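Side-chain contacts in mandelate racemase/muconate lactonizing enzyme family protein (Azoarcus sp., PDB 2QDE), which belongs to the mandelate racemase/muconate lactonizing enzyme family of the enolase superfamily and carries a barium ion in its barrel domain: residues A[61-66]-A[380-385]; A[75-80]-A[90-95]. All coordinates share one frame; numbering follows the deposited sequence.

Contact 1. Residues A[61-66]-A[380-385]; sequences TQDSIT and PGKAAR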
# COMPACT_ATOMS: atom_id res chain seq x y z
N THR A 61 8.27 8.00 38.39
CA THR A 61 8.03 8.52 39.73
C THR A 61 9.32 9.09 40.30
O THR A 61 10.39 8.95 39.72
CB THR A 61 7.56 7.41 40.69
OG1 THR A 61 8.58 6.41 40.80
CG2 THR A 61 6.27 6.77 40.17
N GLN A 62 9.20 9.72 41.46
CA GLN A 62 10.36 10.28 42.13
C GLN A 62 11.40 9.19 42.29
O GLN A 62 12.56 9.38 41.95
CB GLN A 62 9.99 10.83 43.50
CG GLN A 62 9.19 12.10 43.48
CD GLN A 62 8.97 12.62 44.88
OE1 GLN A 62 8.50 11.89 45.75
NE2 GLN A 62 9.31 13.89 45.11
N ASP A 63 10.97 8.04 42.81
CA ASP A 63 11.88 6.92 43.03
C ASP A 63 12.43 6.34 41.72
O ASP A 63 13.59 5.95 41.67
CB ASP A 63 11.20 5.85 43.90
CG ASP A 63 10.99 6.31 45.35
OD1 ASP A 63 11.55 7.36 45.73
OD2 ASP A 63 10.27 5.62 46.12
N SER A 64 11.60 6.30 40.67
CA SER A 64 12.05 5.80 39.36
C SER A 64 13.25 6.59 38.91
O SER A 64 14.31 6.05 38.61
CB SER A 64 10.97 6.00 38.29
OG SER A 64 9.88 5.15 38.50
N ILE A 65 13.05 7.89 38.82
CA ILE A 65 14.08 8.81 38.37
C ILE A 65 15.32 8.76 39.27
O ILE A 65 16.45 8.71 38.78
CB ILE A 65 13.52 10.24 38.31
CG1 ILE A 65 12.34 10.27 37.34
CG2 ILE A 65 14.61 11.22 37.89
CD1 ILE A 65 11.51 11.55 37.40
N THR A 66 15.10 8.76 40.58
CA THR A 66 16.21 8.74 41.51
C THR A 66 17.06 7.49 41.36
O THR A 66 18.29 7.56 41.34
CB THR A 66 15.72 8.85 42.97
OG1 THR A 66 15.08 10.12 43.16
CG2 THR A 66 16.89 8.73 43.94
N PRO A 380 8.28 14.77 52.42
CA PRO A 380 8.25 14.14 53.75
C PRO A 380 8.55 12.65 53.68
O PRO A 380 8.00 11.95 52.83
CB PRO A 380 6.82 14.42 54.23
CG PRO A 380 6.50 15.74 53.58
CD PRO A 380 7.06 15.56 52.18
N GLY A 381 9.41 12.17 54.58
CA GLY A 381 9.76 10.76 54.61
C GLY A 381 10.85 10.38 53.62
O GLY A 381 11.29 9.23 53.58
N LYS A 382 11.29 11.35 52.83
CA LYS A 382 12.32 11.12 51.84
C LYS A 382 13.55 12.00 52.05
O LYS A 382 13.48 13.04 52.70
CB LYS A 382 11.77 11.33 50.43
CG LYS A 382 10.74 10.28 50.02
CD LYS A 382 10.42 10.31 48.52
CE LYS A 382 9.60 9.08 48.14
NZ LYS A 382 9.09 9.12 46.73
N ALA A 383 14.66 11.57 51.48
CA ALA A 383 15.90 12.31 51.60
C ALA A 383 16.61 12.37 50.26
O ALA A 383 16.36 11.55 49.37
CB ALA A 383 16.80 11.64 52.64
N ALA A 384 17.48 13.36 50.11
CA ALA A 384 18.24 13.52 48.88
C ALA A 384 19.21 12.36 48.79
O ALA A 384 19.65 11.83 49.82
CB ALA A 384 19.00 14.84 48.89
N ARG A 385 19.56 11.95 47.58
CA ARG A 385 20.50 10.87 47.40
C ARG A 385 21.75 11.39 46.70
O ARG A 385 21.65 12.16 45.74
CB ARG A 385 19.88 9.73 46.60
CG ARG A 385 20.81 8.57 46.49
CD ARG A 385 20.15 7.34 45.93
NE ARG A 385 21.13 6.29 45.73
CZ ARG A 385 20.88 5.14 45.13
NH1 ARG A 385 19.66 4.91 44.66
NH2 ARG A 385 21.83 4.22 45.00
O HOH W 1 8.27 7.65 43.96
O HOH W 2 8.03 6.13 47.44
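K382 reaches from the loop between helix 371-377 and strand 385-387 to the first turn of helix 62-78, where its ammonium meets two side chains at once. K382 NZ donates to Q62 OE1 at 3.0 Å, tilted 32° from the amide's carbonyl plane. A salt bridge joins K382 NZ to D63 OD1 at 3.2 Å, the ammonium coming from above the carboxylate plane. The lysine gets there because its chain stays extended beyond CG. Q62 is the packed, buried side: its NE2 is bonded to G33 O and T379 OG1, which fixes the amide's rotation and turns OE1 to the lysine. D63 is the wetter side, although S67 of a second subunit packs on T61 and D63. One water accepts from D63 N at 3.0 Å and weakly from K382 NZ; a second donates to D63 OD2 at 2.6 Å and also takes a weak bond from K382 NZ. Farther along, T66 CG2 lies only loosely against R385, 4.1 Å from R385 CD, while R385 NH2 forms a salt bridge with D71. The ammonium is thus shared between a neutral amide oxygen and a partly hydrated carboxylate, which probably favours charged K382 and ties the C-terminal loop to the helix start.

Contact 2. Residues A[75-80]-A[90-95]; sequences PKVLLG and VGRMDI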
# COMPACT_ATOMS: atom_id res chain seq x y z
N PRO A 75 26.95 5.93 38.00
CA PRO A 75 28.19 5.16 37.93
C PRO A 75 28.61 4.74 36.52
O PRO A 75 29.79 4.79 36.18
CB PRO A 75 27.90 3.95 38.83
CG PRO A 75 26.43 3.74 38.63
CD PRO A 75 25.88 5.16 38.66
N LYS A 76 27.65 4.36 35.70
CA LYS A 76 27.96 3.90 34.36
C LYS A 76 28.23 4.95 33.28
O LYS A 76 28.97 4.68 32.34
CB LYS A 76 26.84 2.97 33.86
CG LYS A 76 26.69 1.69 34.68
CD LYS A 76 27.96 0.86 34.63
CE LYS A 76 27.80 -0.44 35.40
NZ LYS A 76 26.68 -1.25 34.83
N VAL A 77 27.66 6.14 33.42
CA VAL A 77 27.86 7.14 32.37
C VAL A 77 28.32 8.53 32.77
O VAL A 77 29.13 9.14 32.08
CB VAL A 77 26.55 7.32 31.54
CG1 VAL A 77 26.80 8.26 30.37
CG2 VAL A 77 26.06 5.98 31.05
N LEU A 78 27.79 9.04 33.89
CA LEU A 78 28.09 10.40 34.33
C LEU A 78 29.38 10.66 35.14
O LEU A 78 30.15 11.55 34.80
CB LEU A 78 26.89 10.94 35.11
CG LEU A 78 25.54 10.97 34.37
CD1 LEU A 78 24.45 11.45 35.31
CD2 LEU A 78 25.64 11.88 33.15
N LEU A 79 29.59 9.90 36.21
CA LEU A 79 30.76 10.09 37.06
C LEU A 79 32.08 9.93 36.31
O LEU A 79 32.30 8.93 35.62
CB LEU A 79 30.70 9.15 38.26
CG LEU A 79 29.60 9.55 39.25
CD1 LEU A 79 29.34 8.43 40.25
CD2 LEU A 79 30.01 10.83 39.96
N GLY A 80 32.95 10.93 36.44
CA GLY A 80 34.23 10.89 35.77
C GLY A 80 34.18 11.33 34.31
O GLY A 80 35.22 11.38 33.64
N VAL A 90 24.05 11.21 26.04
CA VAL A 90 22.66 10.94 25.68
C VAL A 90 22.59 9.59 24.98
O VAL A 90 21.65 8.82 25.18
CB VAL A 90 22.10 12.04 24.74
CG1 VAL A 90 20.71 11.65 24.23
CG2 VAL A 90 22.03 13.36 25.49
N GLY A 91 23.60 9.30 24.16
CA GLY A 91 23.64 8.03 23.45
C GLY A 91 23.84 6.86 24.40
O GLY A 91 23.14 5.85 24.30
N ARG A 92 24.79 6.99 25.32
CA ARG A 92 25.03 5.91 26.26
C ARG A 92 23.81 5.67 27.16
O ARG A 92 23.49 4.53 27.46
CB ARG A 92 26.27 6.21 27.11
CG ARG A 92 27.57 6.24 26.31
CD ARG A 92 28.77 6.30 27.23
NE ARG A 92 28.98 5.04 27.94
CZ ARG A 92 29.77 4.90 29.01
NH1 ARG A 92 30.43 5.94 29.49
NH2 ARG A 92 29.92 3.71 29.58
N MET A 93 23.12 6.73 27.57
CA MET A 93 21.94 6.56 28.41
C MET A 93 20.87 5.75 27.65
O MET A 93 20.20 4.90 28.24
CB MET A 93 21.36 7.92 28.85
CG MET A 93 22.19 8.66 29.90
SD MET A 93 21.30 9.99 30.80
CE MET A 93 21.13 11.20 29.50
N ASP A 94 20.71 6.02 26.35
CA ASP A 94 19.73 5.31 25.54
C ASP A 94 20.07 3.83 25.31
O ASP A 94 19.18 2.98 25.22
CB ASP A 94 19.54 6.00 24.18
CG ASP A 94 18.63 7.21 24.26
OD1 ASP A 94 17.79 7.28 25.20
OD2 ASP A 94 18.72 8.09 23.37
N ILE A 95 21.35 3.52 25.22
CA ILE A 95 21.75 2.13 25.03
C ILE A 95 21.59 1.40 26.36
O ILE A 95 21.17 0.24 26.40
CB ILE A 95 23.21 2.02 24.57
CG1 ILE A 95 23.38 2.67 23.19
CG2 ILE A 95 23.64 0.55 24.51
CD1 ILE A 95 22.60 1.98 22.09
O HOH W 3 29.96 8.66 29.39
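Two helices of the N-terminal capping domain of this enolase-superfamily protein, 62-78 and 86-96, meet where the first ends in a wider pi-type turn at 75-78, and V77 and R92 carry the contact. V77 points its isopropyl group at the second helix. Its CG1, anti to the backbone N (chi1 -174°), lies 3.9 Å from R92 CB, and V77 CG2 is 4.0 Å from the same carbon, so both methyls of the valine bear on the root of the arginine. The two side chains run past each other in opposite directions. R92 starts out extended and then bends at chi3 (71°), which carries its guanidinium to the backbone of K76 and V77. There K76 O sits over one face of the planar group, 3.1 Å from R92 NH2, with V77 CA over that face too. The angle is too poor for a hydrogen bond, although the attraction between cation and carbonyl dipole is probably favourable. The polar link is made by water instead: a single molecule donates to V77 O at 2.9 Å and accepts from R92 NH1 at 2.8 Å, bridging the last helical turn to the arginine. The contact therefore has an apolar inner part at V77 and an exposed, hydrated outer edge at R92. On the inner side V77 and L78 also pack on I89 of helix 86-96, L78 and M93 rest on V107 of helix 101-119, and L78 touches I5 of strand 5-15.

Helix 62-78 joins the two contacts: contact 1 holds its first turn to the C-terminal loop, and contact 2 sets its last turn against helix 86-96. Their centres are about 20 Å apart and their nearest atoms about 8 Å, without touching. Contact 1 spans a large sequence separation that includes the whole barrel, whereas contact 2 is local within the N-terminal domain. Each brings a long cationic side chain to helix 62-78, with direct bonds to side chains in contact 1 and a water-mediated polar link beside apolar packing in contact 2. Neither includes a ligand of the barium ion, which is held by D195, N197, E221 and D246 in the barrel domain.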